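Local structure of fatty acid amide hydrolase (Candida albicans, 6KVR) at residues V344-D349 with F462-T467; G351-S356 with T467-A472; E102-F107 with E128-A133; E97-E102 with E135-F140. The protein probably hydrolyses fatty acid and other monocarboxylic acid amides to the free carboxylate and ammonium, as a member of the amidase signature family. One frame throughout, in Å; residues are numbered along the deposited sequence.

Contact 1 (V344-D349 with F462-T467); sequences VAIIRD and FILSPT
Val344, Ala345 and Ile346 pair in parallel with Phe462, Ile463 and Leu464, the axes of the two short strand segments approaching to 4.6 Å with 30° between their directions. The hydrogen-bond ladder zigzags across the pair: Ala345 N donates to Phe462 O (2.9 Å), Leu464 N to Ala345 O (2.8 Å) and Ile347 N to Leu464 O (2.8 Å). The last two are nearly straight. Val344 CA, Ile463 CA and Ile346 CA add CA-H...O contacts to the same three carbonyls. The two strands belong to the mixed sheet at the centre of the amidase fold, with strand 376-379 beyond 343-346 and strand 540-546 on the other flank of 462-466. On the face that meets helix 357-372, Val344 CG1 and Ile346 CD1 both approach Leu464 CB from the neighbouring strand, each at 3.8 Å. Ile346 and Leu464 lie alongside one another, pointing the same way. The other face carries Ala345 and Ile463, and Ile347 leans across to it: with CG1 anti to its carbonyl carbon (chi1 -69°) and the chain extended beyond, CD1 is carried to Ile463 CG2 at 3.8 Å. Past the ladder, Ile347 CB packs on Ser465 CB, and Ile347 O meets the ring carbon Pro466 CD at 3.3 Å.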
loop_
_atom_site.group_PDB
_atom_site.type_symbol
_atom_site.label_atom_id
_atom_site.label_comp_id
_atom_site.label_asym_id
_atom_site.label_seq_id
_atom_site.Cartn_x
_atom_site.Cartn_y
_atom_site.Cartn_z
ATOM N N VAL A 344 -21.612 11.035 13.762
ATOM C CA VAL A 344 -20.407 10.768 14.541
ATOM C C VAL A 344 -20.669 9.591 15.479
ATOM O O VAL A 344 -21.577 9.647 16.313
ATOM C CB VAL A 344 -19.952 12.006 15.337
ATOM C CG1 VAL A 344 -18.603 11.736 15.985
ATOM C CG2 VAL A 344 -19.857 13.225 14.441
ATOM N N ALA A 345 -19.873 8.532 15.346
ATOM C CA ALA A 345 -19.882 7.435 16.299
ATOM C C ALA A 345 -18.916 7.738 17.440
ATOM O O ALA A 345 -17.805 8.233 17.219
ATOM C CB ALA A 345 -19.511 6.121 15.608
ATOM N N ILE A 346 -19.350 7.463 18.668
ATOM C CA ILE A 346 -18.615 7.847 19.867
ATOM C C ILE A 346 -18.092 6.592 20.541
ATOM O O ILE A 346 -18.852 5.648 20.783
ATOM C CB ILE A 346 -19.492 8.652 20.845
ATOM C CG1 ILE A 346 -20.262 9.745 20.097
ATOM C CG2 ILE A 346 -18.630 9.270 21.963
ATOM C CD1 ILE A 346 -19.367 10.807 19.477
ATOM N N ILE A 347 -16.801 6.586 20.856
ATOM C CA ILE A 347 -16.211 5.544 21.689
ATOM C C ILE A 347 -16.024 6.149 23.073
ATOM O O ILE A 347 -15.161 7.013 23.268
ATOM C CB ILE A 347 -14.892 5.019 21.101
ATOM C CG1 ILE A 347 -15.163 4.230 19.812
ATOM C CG2 ILE A 347 -14.142 4.139 22.108
ATOM C CD1 ILE A 347 -13.898 3.721 19.115
ATOM N N ARG A 348 -16.852 5.727 24.034
ATOM C CA ARG A 348 -16.685 6.161 25.420
ATOM C C ARG A 348 -15.680 5.318 26.184
ATOM O O ARG A 348 -15.156 5.777 27.210
ATOM C CB ARG A 348 -18.019 6.107 26.177
ATOM C CG ARG A 348 -19.186 6.709 25.444
ATOM C CD ARG A 348 -19.394 8.114 25.898
ATOM N NE ARG A 348 -20.590 8.720 25.329
ATOM C CZ ARG A 348 -21.096 9.864 25.764
ATOM N NH1 ARG A 348 -20.551 10.512 26.781
ATOM N NH2 ARG A 348 -22.165 10.376 25.158
ATOM N N ASP A 349 -15.417 4.099 25.712
ATOM C CA ASP A 349 -14.593 3.108 26.392
ATOM C C ASP A 349 -14.246 2.055 25.350
ATOM O O ASP A 349 -15.149 1.460 24.751
ATOM C CB ASP A 349 -15.350 2.513 27.594
ATOM C CG ASP A 349 -14.513 1.527 28.425
ATOM O OD1 ASP A 349 -14.016 0.500 27.902
ATOM O OD2 ASP A 349 -14.349 1.793 29.634
ATOM N N PHE A 462 -17.500 9.937 10.931
ATOM C CA PHE A 462 -16.292 9.957 11.761
ATOM C C PHE A 462 -16.511 9.210 13.062
ATOM O O PHE A 462 -17.641 9.018 13.516
ATOM C CB PHE A 462 -15.837 11.383 12.081
ATOM C CG PHE A 462 -15.692 12.245 10.868
ATOM C CD1 PHE A 462 -14.581 12.122 10.042
ATOM C CD2 PHE A 462 -16.679 13.158 10.530
ATOM C CE1 PHE A 462 -14.449 12.909 8.901
ATOM C CE2 PHE A 462 -16.554 13.946 9.385
ATOM C CZ PHE A 462 -15.433 13.819 8.570
ATOM N N ILE A 463 -15.402 8.791 13.667
ATOM C CA ILE A 463 -15.407 8.160 14.982
ATOM C C ILE A 463 -14.664 9.080 15.940
ATOM O O ILE A 463 -13.547 9.534 15.646
ATOM C CB ILE A 463 -14.795 6.748 14.925
ATOM C CG1 ILE A 463 -15.553 5.906 13.892
ATOM C CG2 ILE A 463 -14.872 6.047 16.283
ATOM C CD1 ILE A 463 -15.006 4.521 13.689
ATOM N N LEU A 464 -15.310 9.409 17.051
ATOM C CA LEU A 464 -14.750 10.275 18.079
ATOM C C LEU A 464 -14.413 9.404 19.277
ATOM O O LEU A 464 -15.228 8.563 19.680
ATOM C CB LEU A 464 -15.734 11.374 18.473
ATOM C CG LEU A 464 -15.333 12.355 19.584
ATOM C CD1 LEU A 464 -14.100 13.145 19.190
ATOM C CD2 LEU A 464 -16.482 13.315 19.919
ATOM N N SER A 465 -13.218 9.581 19.833
ATOM C CA SER A 465 -12.748 8.654 20.850
ATOM C C SER A 465 -11.657 9.336 21.673
ATOM O O SER A 465 -11.075 10.333 21.229
ATOM C CB SER A 465 -12.215 7.365 20.205
ATOM O OG SER A 465 -10.992 7.638 19.548
ATOM N N PRO A 466 -11.346 8.807 22.865
ATOM C CA PRO A 466 -10.205 9.319 23.630
ATOM C C PRO A 466 -8.901 9.076 22.889
ATOM O O PRO A 466 -8.823 8.259 21.971
ATOM C CB PRO A 466 -10.253 8.509 24.939
ATOM C CG PRO A 466 -11.646 7.877 24.973
ATOM C CD PRO A 466 -11.985 7.660 23.538
ATOM N N THR A 467 -7.860 9.805 23.300
ATOM C CA THR A 467 -6.515 9.586 22.781
ATOM C C THR A 467 -5.702 8.660 23.658
ATOM O O THR A 467 -4.734 8.057 23.176
ATOM C CB THR A 467 -5.759 10.910 22.641
ATOM O OG1 THR A 467 -6.593 11.853 21.958
ATOM C CG2 THR A 467 -4.486 10.717 21.803
#

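Contact 2 (G351-S356 with T467-A472)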
loop_
_atom_site.group_PDB
_atom_site.type_symbol
_atom_site.label_atom_id
_atom_site.label_comp_id
_atom_site.label_asym_id
_atom_site.label_seq_id
_atom_site.Cartn_x
_atom_site.Cartn_y
_atom_site.Cartn_z
ATOM N N GLY A 351 -13.309 -0.830 25.628
ATOM C CA GLY A 351 -13.493 -2.190 26.077
ATOM C C GLY A 351 -12.272 -2.806 26.726
ATOM O O GLY A 351 -12.350 -3.948 27.194
ATOM N N LEU A 352 -11.147 -2.093 26.766
ATOM C CA LEU A 352 -9.916 -2.577 27.376
ATOM C C LEU A 352 -9.541 -1.819 28.639
ATOM O O LEU A 352 -9.332 -2.437 29.687
ATOM C CB LEU A 352 -8.757 -2.499 26.368
ATOM C CG LEU A 352 -9.080 -3.178 25.040
ATOM C CD1 LEU A 352 -7.908 -3.102 24.096
ATOM C CD2 LEU A 352 -9.495 -4.630 25.278
ATOM N N VAL A 353 -9.436 -0.492 28.567
ATOM C CA VAL A 353 -8.976 0.319 29.685
ATOM C C VAL A 353 -9.925 1.504 29.849
ATOM O O VAL A 353 -10.021 2.363 28.962
ATOM C CB VAL A 353 -7.522 0.798 29.500
ATOM C CG1 VAL A 353 -7.073 1.632 30.702
ATOM C CG2 VAL A 353 -6.567 -0.399 29.298
ATOM N N ARG A 354 -10.591 1.558 31.000
ATOM C CA ARG A 354 -11.462 2.668 31.354
ATOM C C ARG A 354 -10.679 3.978 31.387
ATOM O O ARG A 354 -9.519 4.015 31.808
ATOM C CB ARG A 354 -12.102 2.372 32.717
ATOM C CG ARG A 354 -12.897 3.510 33.347
ATOM C CD ARG A 354 -13.364 3.147 34.755
ATOM N NE ARG A 354 -12.253 2.888 35.666
ATOM C CZ ARG A 354 -12.375 2.807 36.986
ATOM N NH1 ARG A 354 -13.544 2.988 37.584
ATOM N NH2 ARG A 354 -11.299 2.540 37.726
ATOM N N VAL A 355 -11.314 5.062 30.925
ATOM C CA VAL A 355 -10.661 6.364 30.899
ATOM C C VAL A 355 -10.882 7.045 32.243
ATOM O O VAL A 355 -11.802 6.704 32.993
ATOM C CB VAL A 355 -11.145 7.261 29.727
ATOM C CG1 VAL A 355 -10.907 6.577 28.390
ATOM C CG2 VAL A 355 -12.622 7.643 29.876
ATOM N N SER A 356 -10.007 8.006 32.552
ATOM C CA SER A 356 -10.021 8.725 33.814
ATOM C C SER A 356 -11.014 9.885 33.759
ATOM O O SER A 356 -11.475 10.266 32.682
ATOM C CB SER A 356 -8.609 9.214 34.130
ATOM O OG SER A 356 -8.321 10.395 33.404
ATOM N N THR A 467 -7.860 9.805 23.300
ATOM C CA THR A 467 -6.515 9.586 22.781
ATOM C C THR A 467 -5.702 8.660 23.658
ATOM O O THR A 467 -4.734 8.057 23.176
ATOM C CB THR A 467 -5.759 10.910 22.641
ATOM O OG1 THR A 467 -6.593 11.853 21.958
ATOM C CG2 THR A 467 -4.486 10.717 21.803
ATOM N N TYR A 468 -6.100 8.520 24.916
ATOM C CA TYR A 468 -5.347 7.857 25.972
ATOM C C TYR A 468 -6.330 7.747 27.137
ATOM O O TYR A 468 -7.323 8.472 27.173
ATOM C CB TYR A 468 -4.072 8.658 26.310
ATOM C CG TYR A 468 -3.268 8.170 27.507
ATOM C CD1 TYR A 468 -2.856 6.856 27.585
ATOM C CD2 TYR A 468 -2.931 9.027 28.560
ATOM C CE1 TYR A 468 -2.144 6.393 28.671
ATOM C CE2 TYR A 468 -2.203 8.571 29.661
ATOM C CZ TYR A 468 -1.810 7.238 29.696
ATOM O OH TYR A 468 -1.092 6.719 30.759
ATOM N N ASN A 469 -6.090 6.815 28.062
ATOM C CA ASN A 469 -7.028 6.644 29.175
ATOM C C ASN A 469 -6.830 7.677 30.274
ATOM O O ASN A 469 -7.293 7.492 31.406
ATOM C CB ASN A 469 -6.896 5.239 29.768
ATOM C CG ASN A 469 -5.445 4.868 30.031
ATOM O OD1 ASN A 469 -4.820 4.168 29.238
ATOM N ND2 ASN A 469 -4.888 5.394 31.113
ATOM N N ASN A 470 -6.117 8.754 29.977
ATOM C CA ASN A 470 -5.843 9.802 30.945
ATOM C C ASN A 470 -5.385 11.018 30.152
ATOM O O ASN A 470 -5.213 10.953 28.929
ATOM C CB ASN A 470 -4.802 9.334 31.973
ATOM C CG ASN A 470 -4.674 10.279 33.161
ATOM O OD1 ASN A 470 -5.583 11.052 33.466
ATOM N ND2 ASN A 470 -3.531 10.231 33.822
ATOM N N VAL A 471 -5.204 12.132 30.850
ATOM C CA VAL A 471 -4.462 13.262 30.301
ATOM C C VAL A 471 -2.998 12.845 30.321
ATOM O O VAL A 471 -2.694 11.692 30.639
ATOM C CB VAL A 471 -4.701 14.549 31.114
ATOM C CG1 VAL A 471 -6.128 15.032 30.920
ATOM C CG2 VAL A 471 -4.465 14.279 32.566
ATOM N N ALA A 472 -2.087 13.775 30.015
ATOM C CA ALA A 472 -0.660 13.476 29.954
ATOM C C ALA A 472 -0.212 12.672 31.173
ATOM O O ALA A 472 -0.573 13.012 32.308
ATOM C CB ALA A 472 0.162 14.765 29.860
#
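Ser356 grips the loop 467-472 at two points, through its backbone and through its side chain. Ser356 N donates to Asn469 O at 3.0 Å, in a bent bond (135° at the hydrogen) whose donor stands above the carbonyl plane, 48° out of it. Ser356 OG donates to Asn470 OD1 at 2.8 Å, approaching at a tilt from the plane of that amide. With OG between the backbone N and carbonyl carbon of Ser356, and the amide of Asn470 swung opposite its own backbone N (chi1 -169°), the two groups face each other. The backbones are close here, with Val355 CA and Asn469 CA 4.0 Å apart, and Val355 CA also makes a CA-H...O contact with Asn469 O.

Beside the polar pair, the Asn469 side chain fits against Val353 and Arg354, ahead of Ser356 in the other loop. Val353 CG1 rests on Asn469 CG at 3.7 Å, and Arg354 O lies 3.5 Å from Asn469 CB. The polar end of Asn469 is fixed from outside, ND2 giving to Glu527 and OD1 accepting from Asn480. Val353 is itself positioned by its carbonyl, which takes the hydroxyl of Tyr483, and Arg354 by Glu524 and Asn528.

Ser356 occupies the N-cap position of helix 357-372, although its hydroxyl makes no capping bond. The contact joins two loops that leave the C-terminal ends of neighbouring parallel strands, one leading from strand 343-346 into that helix and the other from strand 462-466 toward helix 482-490, with helix 522-529 packing against Val353.

Contact 3 (E102-F107 with E128-A133); sequences EVFKAF and EGLKQA
Phe104 lays its ring on the backbone of Gly129 and Leu130, and this is where the two helices come into firm contact. Gly129 C sits over one ring face, 3.5 Å above the plane and displaced toward the rim; Phe104 CZ is the ring atom nearest it. Glycine's lack of a side chain lets the ring lie this close over Gly129, since a CB there would point straight into the ring. Phe104 CE2 comes within 3.4 Å of Leu130 N, an oblique approach. Phe104 reaches across because its ring lies opposite its backbone N (chi1 175°). One helical turn on, Phe104 CB meets Ala133 CB at 3.9 Å, where the backbones are closest, with Phe104 CA and Ala133 CA 6.7 Å apart. Val196 and Tyr198, the latter edge-to-face, also border Phe104.

The solvent side is much looser. Leu130 CB touches the ring at Phe104 CE2 (4.1 Å); farther out, Leu130 CD1 is passed by CE of the exposed Lys105 at 4.2 Å, the two side chains meeting at a slant. A bend at chi3 (128°) turns CE of Lys105 toward Leu130, and chi4 then sets NZ, which makes a weak hydrogen bond to Tyr46. No hydrogen bond spans the pair of segments.

Local axes 9.5 Å apart and 157° between directions describe an antiparallel pair: helices 100-118 and 126-143 are sequential, joined through the short strand 123-124, and pack through an aromatic ring set on a glycine.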
loop_
_atom_site.group_PDB
_atom_site.type_symbol
_atom_site.label_atom_id
_atom_site.label_comp_id
_atom_site.label_asym_id
_atom_site.label_seq_id
_atom_site.Cartn_x
_atom_site.Cartn_y
_atom_site.Cartn_z
ATOM N N GLU A 102 12.463 38.723 10.660
ATOM C CA GLU A 102 11.757 39.097 11.877
ATOM C C GLU A 102 10.830 37.973 12.349
ATOM O O GLU A 102 10.729 37.710 13.554
ATOM C CB GLU A 102 11.026 40.419 11.634
ATOM C CG GLU A 102 9.562 40.336 11.308
ATOM C CD GLU A 102 8.967 41.710 11.013
ATOM O OE1 GLU A 102 8.953 42.580 11.923
ATOM O OE2 GLU A 102 8.537 41.922 9.859
ATOM N N VAL A 103 10.193 37.260 11.416
ATOM C CA VAL A 103 9.346 36.138 11.806
ATOM C C VAL A 103 10.185 35.025 12.426
ATOM O O VAL A 103 9.786 34.411 13.423
ATOM C CB VAL A 103 8.529 35.645 10.602
ATOM C CG1 VAL A 103 7.964 34.241 10.863
ATOM C CG2 VAL A 103 7.408 36.631 10.304
ATOM N N PHE A 104 11.383 34.785 11.884
ATOM C CA PHE A 104 12.254 33.753 12.435
ATOM C C PHE A 104 12.718 34.090 13.848
ATOM O O PHE A 104 12.735 33.221 14.729
ATOM C CB PHE A 104 13.464 33.549 11.532
ATOM C CG PHE A 104 14.459 32.583 12.095
ATOM C CD1 PHE A 104 14.202 31.221 12.081
ATOM C CD2 PHE A 104 15.624 33.037 12.679
ATOM C CE1 PHE A 104 15.112 30.342 12.609
ATOM C CE2 PHE A 104 16.535 32.163 13.211
ATOM C CZ PHE A 104 16.282 30.814 13.187
ATOM N N LYS A 105 13.134 35.339 14.074
ATOM C CA LYS A 105 13.717 35.714 15.361
ATOM C C LYS A 105 12.705 35.582 16.493
ATOM O O LYS A 105 13.074 35.241 17.626
ATOM C CB LYS A 105 14.255 37.143 15.297
ATOM C CG LYS A 105 15.267 37.389 14.191
ATOM C CD LYS A 105 16.079 38.652 14.442
ATOM C CE LYS A 105 17.567 38.388 14.355
ATOM N NZ LYS A 105 18.045 37.721 15.603
ATOM N N ALA A 106 11.428 35.860 16.215
ATOM C CA ALA A 106 10.413 35.677 17.246
ATOM C C ALA A 106 10.295 34.207 17.625
ATOM O O ALA A 106 10.421 33.845 18.801
ATOM C CB ALA A 106 9.071 36.230 16.775
ATOM N N PHE A 107 10.096 33.340 16.623
ATOM C CA PHE A 107 9.991 31.910 16.883
ATOM C C PHE A 107 11.272 31.362 17.500
ATOM O O PHE A 107 11.224 30.534 18.418
ATOM C CB PHE A 107 9.645 31.174 15.585
ATOM C CG PHE A 107 8.192 31.243 15.235
ATOM C CD1 PHE A 107 7.274 30.439 15.892
ATOM C CD2 PHE A 107 7.738 32.125 14.264
ATOM C CE1 PHE A 107 5.938 30.510 15.586
ATOM C CE2 PHE A 107 6.400 32.206 13.954
ATOM C CZ PHE A 107 5.494 31.392 14.611
ATOM N N GLU A 128 22.281 29.037 11.805
ATOM C CA GLU A 128 21.973 28.548 10.465
ATOM C C GLU A 128 20.555 28.909 10.074
ATOM O O GLU A 128 20.289 29.246 8.917
ATOM C CB GLU A 128 22.165 27.039 10.386
ATOM C CG GLU A 128 23.563 26.549 10.707
ATOM C CD GLU A 128 23.623 25.033 10.730
ATOM O OE1 GLU A 128 22.942 24.409 9.891
ATOM O OE2 GLU A 128 24.329 24.468 11.588
ATOM N N GLY A 129 19.622 28.826 11.023
ATOM C CA GLY A 129 18.267 29.266 10.745
ATOM C C GLY A 129 18.225 30.710 10.281
ATOM O O GLY A 129 17.551 31.035 9.299
ATOM N N LEU A 130 18.973 31.588 10.961
ATOM C CA LEU A 130 18.995 33.003 10.591
ATOM C C LEU A 130 19.462 33.189 9.148
ATOM O O LEU A 130 18.843 33.927 8.369
ATOM C CB LEU A 130 19.894 33.782 11.565
ATOM C CG LEU A 130 19.960 35.293 11.298
ATOM C CD1 LEU A 130 18.548 35.874 11.199
ATOM C CD2 LEU A 130 20.817 36.052 12.336
ATOM N N LYS A 131 20.556 32.519 8.773
ATOM C CA LYS A 131 21.052 32.586 7.399
ATOM C C LYS A 131 20.009 32.103 6.396
ATOM O O LYS A 131 19.848 32.699 5.327
ATOM C CB LYS A 131 22.342 31.773 7.280
ATOM C CG LYS A 131 23.569 32.561 7.688
ATOM C CD LYS A 131 24.786 31.665 7.769
ATOM C CE LYS A 131 25.801 32.199 8.767
ATOM N NZ LYS A 131 26.251 33.571 8.410
ATOM N N GLN A 132 19.282 31.028 6.722
ATOM C CA GLN A 132 18.196 30.578 5.851
ATOM C C GLN A 132 17.125 31.650 5.702
ATOM O O GLN A 132 16.613 31.883 4.602
ATOM C CB GLN A 132 17.548 29.312 6.399
ATOM C CG GLN A 132 18.413 28.102 6.486
ATOM C CD GLN A 132 17.675 26.971 7.172
ATOM O OE1 GLN A 132 16.584 26.583 6.737
ATOM N NE2 GLN A 132 18.250 26.452 8.265
ATOM N N ALA A 133 16.726 32.270 6.815
ATOM C CA ALA A 133 15.710 33.313 6.734
ATOM C C ALA A 133 16.201 34.487 5.906
ATOM O O ALA A 133 15.412 35.123 5.200
ATOM C CB ALA A 133 15.303 33.785 8.132
#

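Contact 4 (E97-E102 with E135-F140)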
loop_
_atom_site.group_PDB
_atom_site.type_symbol
_atom_site.label_atom_id
_atom_site.label_comp_id
_atom_site.label_asym_id
_atom_site.label_seq_id
_atom_site.Cartn_x
_atom_site.Cartn_y
_atom_site.Cartn_z
ATOM N N GLU A 97 4.374 42.296 4.196
ATOM C CA GLU A 97 4.085 42.908 5.486
ATOM C C GLU A 97 5.080 42.484 6.563
ATOM O O GLU A 97 5.389 43.280 7.456
ATOM C CB GLU A 97 2.655 42.573 5.902
ATOM C CG GLU A 97 1.659 42.899 4.803
ATOM C CD GLU A 97 0.218 42.672 5.220
ATOM O OE1 GLU A 97 -0.023 42.486 6.434
ATOM O OE2 GLU A 97 -0.674 42.701 4.340
ATOM N N LEU A 98 5.608 41.262 6.493
ATOM C CA LEU A 98 6.632 40.818 7.431
ATOM C C LEU A 98 7.854 40.278 6.699
ATOM O O LEU A 98 7.735 39.578 5.686
ATOM C CB LEU A 98 6.119 39.728 8.377
ATOM C CG LEU A 98 4.932 40.025 9.277
ATOM C CD1 LEU A 98 4.311 38.721 9.733
ATOM C CD2 LEU A 98 5.403 40.862 10.469
ATOM N N SER A 99 9.030 40.591 7.228
ATOM C CA SER A 99 10.231 39.954 6.734
ATOM C C SER A 99 10.313 38.528 7.272
ATOM O O SER A 99 9.713 38.183 8.294
ATOM C CB SER A 99 11.468 40.759 7.135
ATOM O OG SER A 99 11.857 40.492 8.469
ATOM N N SER A 100 11.030 37.677 6.545
ATOM C CA SER A 100 11.254 36.331 7.057
ATOM C C SER A 100 12.142 36.379 8.283
ATOM O O SER A 100 11.922 35.637 9.248
ATOM C CB SER A 100 11.874 35.437 5.983
ATOM O OG SER A 100 10.920 35.140 4.999
ATOM N N VAL A 101 13.130 37.274 8.269
ATOM C CA VAL A 101 14.066 37.392 9.382
ATOM C C VAL A 101 13.326 37.707 10.681
ATOM O O VAL A 101 13.525 37.043 11.707
ATOM C CB VAL A 101 15.126 38.455 9.064
ATOM C CG1 VAL A 101 15.915 38.804 10.324
ATOM C CG2 VAL A 101 16.046 37.956 7.944
ATOM N N GLU A 102 12.463 38.723 10.660
ATOM C CA GLU A 102 11.757 39.097 11.877
ATOM C C GLU A 102 10.830 37.973 12.349
ATOM O O GLU A 102 10.729 37.710 13.554
ATOM C CB GLU A 102 11.026 40.419 11.634
ATOM C CG GLU A 102 9.562 40.336 11.308
ATOM C CD GLU A 102 8.967 41.710 11.013
ATOM O OE1 GLU A 102 8.953 42.580 11.923
ATOM O OE2 GLU A 102 8.537 41.922 9.859
ATOM N N GLU A 135 18.328 34.327 3.272
ATOM C CA GLU A 135 18.163 33.905 1.884
ATOM C C GLU A 135 16.725 34.083 1.428
ATOM O O GLU A 135 16.476 34.553 0.316
ATOM C CB GLU A 135 18.586 32.445 1.709
ATOM C CG GLU A 135 19.870 32.070 2.391
ATOM C CD GLU A 135 20.290 30.629 2.104
ATOM O OE1 GLU A 135 20.074 30.156 0.968
ATOM O OE2 GLU A 135 20.808 29.962 3.030
ATOM N N ARG A 136 15.769 33.722 2.284
ATOM C CA ARG A 136 14.365 33.893 1.934
ATOM C C ARG A 136 14.066 35.341 1.583
ATOM O O ARG A 136 13.409 35.629 0.575
ATOM C CB ARG A 136 13.472 33.437 3.088
ATOM C CG ARG A 136 13.582 31.968 3.400
ATOM C CD ARG A 136 13.193 31.142 2.188
ATOM N NE ARG A 136 13.220 29.723 2.505
ATOM C CZ ARG A 136 14.277 28.945 2.345
ATOM N NH1 ARG A 136 15.417 29.423 1.861
ATOM N NH2 ARG A 136 14.183 27.656 2.667
ATOM N N ASP A 137 14.556 36.268 2.402
ATOM C CA ASP A 137 14.273 37.675 2.156
ATOM C C ASP A 137 15.033 38.172 0.930
ATOM O O ASP A 137 14.489 38.946 0.135
ATOM C CB ASP A 137 14.609 38.501 3.400
ATOM C CG ASP A 137 13.519 38.409 4.494
ATOM O OD1 ASP A 137 12.325 38.166 4.166
ATOM O OD2 ASP A 137 13.859 38.567 5.689
ATOM N N ASN A 138 16.279 37.710 0.740
ATOM C CA ASN A 138 17.013 38.038 -0.482
ATOM C C ASN A 138 16.236 37.609 -1.715
ATOM O O ASN A 138 16.101 38.374 -2.680
ATOM C CB ASN A 138 18.380 37.368 -0.484
ATOM C CG ASN A 138 19.301 37.935 0.563
ATOM O OD1 ASN A 138 20.296 37.305 0.933
ATOM N ND2 ASN A 138 18.968 39.126 1.070
ATOM N N TYR A 139 15.724 36.375 -1.700
ATOM C CA TYR A 139 14.967 35.866 -2.834
ATOM C C TYR A 139 13.737 36.725 -3.097
ATOM O O TYR A 139 13.417 37.030 -4.251
ATOM C CB TYR A 139 14.584 34.407 -2.569
ATOM C CG TYR A 139 13.896 33.708 -3.718
ATOM C CD1 TYR A 139 12.541 33.910 -3.963
ATOM C CD2 TYR A 139 14.590 32.831 -4.537
ATOM C CE1 TYR A 139 11.902 33.278 -4.992
ATOM C CE2 TYR A 139 13.955 32.189 -5.578
ATOM C CZ TYR A 139 12.610 32.419 -5.798
ATOM O OH TYR A 139 11.955 31.795 -6.829
ATOM N N PHE A 140 13.036 37.125 -2.034
ATOM C CA PHE A 140 11.829 37.928 -2.197
ATOM C C PHE A 140 12.147 39.284 -2.826
ATOM O O PHE A 140 11.413 39.762 -3.701
ATOM C CB PHE A 140 11.142 38.115 -0.846
ATOM C CG PHE A 140 9.819 38.812 -0.931
ATOM C CD1 PHE A 140 8.714 38.163 -1.444
ATOM C CD2 PHE A 140 9.682 40.112 -0.493
ATOM C CE1 PHE A 140 7.494 38.805 -1.517
ATOM C CE2 PHE A 140 8.472 40.757 -0.559
ATOM C CZ PHE A 140 7.375 40.106 -1.068
#
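Asp137 reaches from helix 126-143 to the first turn of helix 100-118, where its carboxylate takes two backbone N-H groups. Ser100 N donates to Asp137 OD1 at 2.8 Å, nearly straight (168° at the hydrogen) and on the syn lone pair. Val101 N donates to Asp137 OD2 at 3.0 Å, also from the syn side but 27° out of the carboxylate plane. The carboxylate thus straddles two successive amides.

Capping bonds finish the same helix end. Ser99, the N-cap, accepts from Glu102 N at its OG (2.9 Å), and Ser99 N returns a bond to Glu102 OE2 (3.0 Å), a reciprocal pair that makes a capping box. The Ser99 hydroxyl turns to Glu102 N because OG stands between its backbone N and carbonyl carbon (chi1 81°).

Van der Waals contacts are few. Val101 CG2 lies against Asp137 OD2 at 3.2 Å, the side chains crossing at about a right angle, and Ser100 OG meets Arg136 CB at 3.6 Å. The guanidinium of Arg136 leads away to the carbonyls of Gly194 and Ala195.

The N-terminal amides of helix 100-118 are therefore satisfied partly from another helix, and the two N-H donors and the helix N-terminus would be expected to favour the ionised form of Asp137.

How the contacts relate
The contacts lie in two groups, centres about 40 to 45 Å apart, with contact 3 across the chain's centre from contacts 1 and 2, and contact 4 from contact 2. Contacts 1 and 2 are buried and share Thr467: the strand pair of contact 1 runs on into the loops of contact 2, and Pro466 CG touches Val355 CG1 at 3.7 Å. Contacts 3 and 4 both hold helix 100-118 to helix 126-143, yet contact 3 is largely buried, apolar ring packing and contact 4 a surface one. Chemistry follows position: a backbone ladder in the sheet, one backbone bond plus a hydroxyl-to-amide bond in the loops, no hydrogen bond between helix flanks, carboxylate on helix-end amides near solvent.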